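Local coordinates for tail spike protein (Acinetobacter phage vB_AbaP_AS12, PDB 6EU4), which probably recognises and degrades the capsular polysaccharide of its Acinetobacter baumannii host as a trimeric tailspike of the phage particle, at residues G483-I487 with T488-G492; G492-G495 with N496-L499. All blocks are in the same frame, centred on the assembly; numbering follows the deposited sequence.

Interaction 1. Residues G483-I487 with T488-G492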
ATOM      1  N   GLY A 483     -23.502 -34.819  -0.534  1.00 26.76           N
ATOM      2  CA  GLY A 483     -24.907 -34.917  -0.202  1.00 27.09           C
ATOM      3  C   GLY A 483     -25.537 -36.116  -0.878  1.00 27.62           C
ATOM      4  O   GLY A 483     -24.898 -37.152  -1.091  1.00 27.26           O
ATOM      5  N   ASN A 484     -26.812 -35.972  -1.234  1.00 26.01           N
ATOM      6  CA  ASN A 484     -27.515 -36.999  -1.998  1.00 26.46           C
ATOM      7  C   ASN A 484     -27.167 -36.780  -3.466  1.00 27.21           C
ATOM      8  O   ASN A 484     -27.936 -36.222  -4.252  1.00 28.90           O
ATOM      9  CB  ASN A 484     -29.021 -36.928  -1.763  1.00 29.41           C
ATOM     10  CG  ASN A 484     -29.768 -38.055  -2.457  1.00 32.55           C
ATOM     11  OD1 ASN A 484     -29.176 -39.065  -2.851  1.00 32.36           O
ATOM     12  ND2 ASN A 484     -31.072 -37.892  -2.607  1.00 35.37           N
ATOM     13  N   GLU A 485     -25.970 -37.216  -3.843  1.00 28.13           N
ATOM     14  CA  GLU A 485     -25.488 -36.931  -5.183  1.00 28.69           C
ATOM     15  C   GLU A 485     -24.768 -38.148  -5.733  1.00 25.60           C
ATOM     16  O   GLU A 485     -24.319 -39.033  -4.995  1.00 24.34           O
ATOM     17  CB  GLU A 485     -24.583 -35.687  -5.219  1.00 32.26           C
ATOM     18  CG  GLU A 485     -23.545 -35.589  -4.140  1.00 33.77           C
ATOM     19  CD  GLU A 485     -22.898 -34.192  -4.059  1.00 32.37           C
ATOM     20  OE1 GLU A 485     -22.386 -33.686  -5.084  1.00 29.67           O
ATOM     21  OE2 GLU A 485     -22.893 -33.606  -2.957  1.00 30.68           O
ATOM     22  N   SER A 486     -24.679 -38.183  -7.055  1.00 22.52           N
ATOM     23  CA  SER A 486     -24.092 -39.314  -7.747  1.00 22.52           C
ATOM     24  C   SER A 486     -22.605 -39.087  -7.983  1.00 21.11           C
ATOM     25  O   SER A 486     -22.204 -38.058  -8.530  1.00 21.97           O
ATOM     26  CB  SER A 486     -24.787 -39.554  -9.086  1.00 25.95           C
ATOM     27  OG  SER A 486     -24.036 -40.470  -9.859  1.00 24.94           O
ATOM     28  N   ILE A 487     -21.792 -40.074  -7.601  1.00 20.67           N
ATOM     29  CA  ILE A 487     -20.365 -40.003  -7.899  1.00 18.59           C
ATOM     30  C   ILE A 487     -20.068 -40.370  -9.342  1.00 18.30           C
ATOM     31  O   ILE A 487     -18.922 -40.245  -9.781  1.00 20.62           O
ATOM     32  CB  ILE A 487     -19.563 -40.905  -6.938  1.00 19.33           C
ATOM     33  CG1 ILE A 487     -20.017 -42.361  -7.038  1.00 20.14           C
ATOM     34  CG2 ILE A 487     -19.684 -40.400  -5.522  1.00 20.88           C
ATOM     35  CD1 ILE A 487     -19.004 -43.343  -6.392  1.00 21.22           C
ATOM     36  N   THR A 488     -21.074 -40.788 -10.105  1.00 20.57           N
ATOM     37  CA  THR A 488     -20.920 -40.978 -11.536  1.00 20.71           C
ATOM     38  C   THR A 488     -20.935 -39.662 -12.296  1.00 21.56           C
ATOM     39  O   THR A 488     -20.350 -39.581 -13.384  1.00 22.19           O
ATOM     40  CB  THR A 488     -22.025 -41.908 -12.020  1.00 25.19           C
ATOM     41  OG1 THR A 488     -21.870 -43.164 -11.352  1.00 23.82           O
ATOM     42  CG2 THR A 488     -21.978 -42.121 -13.535  1.00 26.18           C
ATOM     43  N   ASN A 489     -21.542 -38.621 -11.735  1.00 21.05           N
ATOM     44  CA  ASN A 489     -21.740 -37.353 -12.430  1.00 22.59           C
ATOM     45  C   ASN A 489     -20.912 -36.225 -11.820  1.00 22.31           C
ATOM     46  O   ASN A 489     -21.369 -35.080 -11.736  1.00 21.95           O
ATOM     47  CB  ASN A 489     -23.223 -36.983 -12.447  1.00 26.05           C
ATOM     48  CG  ASN A 489     -24.086 -38.069 -13.058  1.00 31.53           C
ATOM     49  OD1 ASN A 489     -23.641 -38.811 -13.932  1.00 30.98           O
ATOM     50  ND2 ASN A 489     -25.340 -38.165 -12.600  1.00 35.74           N
ATOM     51  N   LEU A 490     -19.673 -36.527 -11.416  1.00 19.32           N
ATOM     52  CA  LEU A 490     -18.737 -35.536 -10.890  1.00 18.27           C
ATOM     53  C   LEU A 490     -17.570 -35.291 -11.838  1.00 18.98           C
ATOM     54  O   LEU A 490     -16.535 -34.750 -11.424  1.00 18.57           O
ATOM     55  CB  LEU A 490     -18.210 -35.970  -9.517  1.00 18.60           C
ATOM     56  CG  LEU A 490     -19.254 -36.183  -8.426  1.00 20.93           C
ATOM     57  CD1 LEU A 490     -18.604 -36.712  -7.140  1.00 22.72           C
ATOM     58  CD2 LEU A 490     -19.997 -34.884  -8.135  1.00 23.05           C
ATOM     59  N   ARG A 491     -17.719 -35.676 -13.110  1.00 17.71           N
ATOM     60  CA  ARG A 491     -16.648 -35.523 -14.087  1.00 18.70           C
ATOM     61  C   ARG A 491     -16.525 -34.095 -14.601  1.00 17.30           C
ATOM     62  O   ARG A 491     -15.449 -33.691 -15.059  1.00 17.08           O
ATOM     63  CB  ARG A 491     -16.900 -36.481 -15.250  1.00 19.92           C
ATOM     64  CG  ARG A 491     -17.011 -37.930 -14.753  1.00 20.06           C
ATOM     65  CD  ARG A 491     -17.428 -38.857 -15.838  1.00 18.53           C
ATOM     66  NE  ARG A 491     -16.344 -39.160 -16.760  1.00 18.24           N
ATOM     67  CZ  ARG A 491     -16.479 -40.012 -17.769  1.00 18.94           C
ATOM     68  NH1 ARG A 491     -17.645 -40.610 -17.958  1.00 20.65           N
ATOM     69  NH2 ARG A 491     -15.463 -40.272 -18.585  1.00 17.71           N
ATOM     70  N   GLY A 492     -17.614 -33.334 -14.555  1.00 19.81           N
ATOM     71  CA  GLY A 492     -17.586 -31.937 -14.967  1.00 21.27           C
ATOM     72  C   GLY A 492     -17.168 -30.973 -13.871  1.00 20.74           C
ATOM     73  O   GLY A 492     -16.593 -29.917 -14.154  1.00 23.84           O
TER
HETATM   74  O   HOH W   1     -17.332 -38.868 -11.519  1.00 18.57           O

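Interaction 2. Residues G492-G495 with N496-L499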
ATOM      1  N   GLY A 492     -17.614 -33.334 -14.555  1.00 19.81           N
ATOM      2  CA  GLY A 492     -17.586 -31.937 -14.967  1.00 21.27           C
ATOM      3  C   GLY A 492     -17.168 -30.973 -13.871  1.00 20.74           C
ATOM      4  O   GLY A 492     -16.593 -29.917 -14.154  1.00 23.84           O
ATOM      5  N   SER A 493     -17.432 -31.326 -12.614  1.00 20.08           N
ATOM      6  CA  SER A 493     -17.279 -30.387 -11.511  1.00 21.64           C
ATOM      7  C   SER A 493     -16.024 -30.617 -10.683  1.00 21.95           C
ATOM      8  O   SER A 493     -15.567 -29.689 -10.007  1.00 22.07           O
ATOM      9  CB  SER A 493     -18.501 -30.457 -10.590  1.00 23.21           C
ATOM     10  OG  SER A 493     -18.683 -31.747 -10.036  1.00 25.44           O
ATOM     11  N   LEU A 494     -15.459 -31.818 -10.711  1.00 17.21           N
ATOM     12  CA  LEU A 494     -14.262 -32.129  -9.951  1.00 15.85           C
ATOM     13  C   LEU A 494     -13.273 -32.888 -10.829  1.00 15.83           C
ATOM     14  O   LEU A 494     -13.671 -33.635 -11.728  1.00 16.10           O
ATOM     15  CB  LEU A 494     -14.595 -32.969  -8.709  1.00 17.32           C
ATOM     16  CG  LEU A 494     -15.507 -32.357  -7.642  1.00 21.32           C
ATOM     17  CD1 LEU A 494     -15.939 -33.426  -6.667  1.00 21.12           C
ATOM     18  CD2 LEU A 494     -14.805 -31.219  -6.914  1.00 20.65           C
ATOM     19  N   GLY A 495     -11.982 -32.665 -10.577  1.00 14.47           N
ATOM     20  CA  GLY A 495     -10.923 -33.393 -11.258  1.00 13.73           C
ATOM     21  C   GLY A 495     -10.428 -34.526 -10.378  1.00 14.08           C
ATOM     22  O   GLY A 495     -11.173 -35.464 -10.065  1.00 15.93           O
ATOM     23  N   ASN A 496      -9.165 -34.451  -9.975  1.00 13.69           N
ATOM     24  CA  ASN A 496      -8.636 -35.356  -8.968  1.00 12.67           C
ATOM     25  C   ASN A 496      -9.095 -34.857  -7.608  1.00 14.44           C
ATOM     26  O   ASN A 496      -8.736 -33.741  -7.217  1.00 15.82           O
ATOM     27  CB  ASN A 496      -7.115 -35.393  -9.052  1.00 12.58           C
ATOM     28  CG  ASN A 496      -6.624 -35.827 -10.416  1.00 14.14           C
ATOM     29  OD1 ASN A 496      -6.723 -36.987 -10.785  1.00 13.80           O
ATOM     30  ND2 ASN A 496      -6.078 -34.895 -11.168  1.00 17.22           N
ATOM     31  N   ALA A 497      -9.879 -35.666  -6.889  1.00 14.57           N
ATOM     32  CA  ALA A 497     -10.503 -35.217  -5.646  1.00 14.53           C
ATOM     33  C   ALA A 497     -10.834 -36.410  -4.756  1.00 16.33           C
ATOM     34  O   ALA A 497     -11.240 -37.464  -5.239  1.00 17.23           O
ATOM     35  CB  ALA A 497     -11.794 -34.426  -5.931  1.00 15.09           C
ATOM     36  N   VAL A 498     -10.727 -36.205  -3.445  1.00 15.60           N
ATOM     37  CA  VAL A 498     -11.189 -37.179  -2.459  1.00 13.94           C
ATOM     38  C   VAL A 498     -12.588 -36.796  -1.993  1.00 16.79           C
ATOM     39  O   VAL A 498     -12.846 -35.631  -1.650  1.00 16.74           O
ATOM     40  CB  VAL A 498     -10.230 -37.262  -1.259  1.00 15.06           C
ATOM     41  CG1 VAL A 498     -10.738 -38.305  -0.267  1.00 16.12           C
ATOM     42  CG2 VAL A 498      -8.791 -37.571  -1.726  1.00 16.52           C
ATOM     43  N   LEU A 499     -13.480 -37.787  -1.966  1.00 17.21           N
ATOM     44  CA  LEU A 499     -14.876 -37.661  -1.591  1.00 16.96           C
ATOM     45  C   LEU A 499     -15.164 -38.551  -0.391  1.00 16.74           C
ATOM     46  O   LEU A 499     -14.572 -39.628  -0.231  1.00 17.04           O
ATOM     47  CB  LEU A 499     -15.795 -38.075  -2.752  1.00 18.19           C
ATOM     48  CG  LEU A 499     -15.330 -37.667  -4.162  1.00 19.46           C
ATOM     49  CD1 LEU A 499     -16.196 -38.321  -5.204  1.00 21.88           C
ATOM     50  CD2 LEU A 499     -15.349 -36.155  -4.292  1.00 22.56           C
TER

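Interaction 1. Residues G483-I487 with T488-G492
S486 and T488 meet where the chain turns: the hydroxyl OG of S486 takes the backbone N-H of T488 at 3.0 Å, a somewhat bent bond (141° at the hydrogen) that closes an ST turn. OG stands anti to the backbone N of its own residue (chi1 168°), which brings it beside the carbonyl carbon and forward along the chain to the N-H two residues on. The carbonyl O of S486 receives N489 N in a weak bond of 3.3 Å, making a beta turn near type I with I487 and T488 at its corners. S486 thus braces the turn twice, through side chain and backbone, and OG also has a weak bond with N511 O.

L490 folds back over this turn. Its CG lies 3.5 Å from S486 O, while CD1 rests 3.8 Å from I487 CA and reaches CG2 of I487 more loosely at 4.2 Å. The other methyl, CD2, comes only loosely, 4.1 Å, to OE1 of E485, the two side chains crossing at about a right angle. OE2 of E485, the oxygen farther from L490, accepts G483 N at 2.8 Å through its anti lone pair, spanning the inverse gamma turn centred on N484. A water donates to I487 O at 2.7 Å and weakly accepts L490 N, and Q537 also binds the same carbonyl. T488 OG1 is held by R552, and L490 O accepts Q524 NE2.

The turn belongs to the connection between the parallel neighbours 474-481 and 496-501. I487 and L490 pack against strand 496-501, I487 also meets F513 and W563, and polar bonds reach strands 520-526, 535-542 and 547-554.

Interaction 2. Residues G492-G495 with N496-L499
L494 reaches from the end of the loop to two residues on the same face of the strand that follows, A497 and L499. Its CB sits 4.2 Å from CB of A497, the first apolar touch. CG, anti to the carbonyl carbon (chi1 -62°), directs CD1 of L494 on toward L499, where it meets CD2 at 3.7 Å, the two leucines crossing at a slant. K480, Q524 and S476 of the second subunit also surround the L494 side chain. No hydrogen bond links the two segments, so their side-chain contact is purely apolar, and all three residues are buried.

The backbone bends at G495. Its carbonyl O lies 3.4 Å from A497 N at a poor angle for bonding and is taken instead by Q524 NE2, while its N-H goes to OG of S476 in the second subunit. The carboxamide of N496 also bonds outside: OD1 accepts S526 N, and ND2 gives a weak bond to T477 O of the second subunit.

Strand 496-501 lies between the parallel strand 474-481 and the antiparallel strand 520-526; backbone hydrogen bonds join V498 to K480, A497 to Q524 and L499 to V522. At N496 and A497 it also pairs antiparallel with a strand of the second subunit, continuing the sheet across the trimer interface.

Following strand 474-481, the chain passes the inverse gamma turn at N484 and then the S486-N489 turn of interaction 1, runs on through G492, which both interactions share, and enters strand 496-501 at interaction 2. Neither nests in the other nor crosses it: they follow in sequence, each bridging a few residues, with centres about 9 Å apart. L499 joins them, its CD1 lying 3.5 Å from CD1 of L490, so the loop returns to the strand it leads into. Q524 NE2 bonds both L490 O and G495 O, tying the two interactions to strand 520-526, while interaction 2 alone extends to the other subunits.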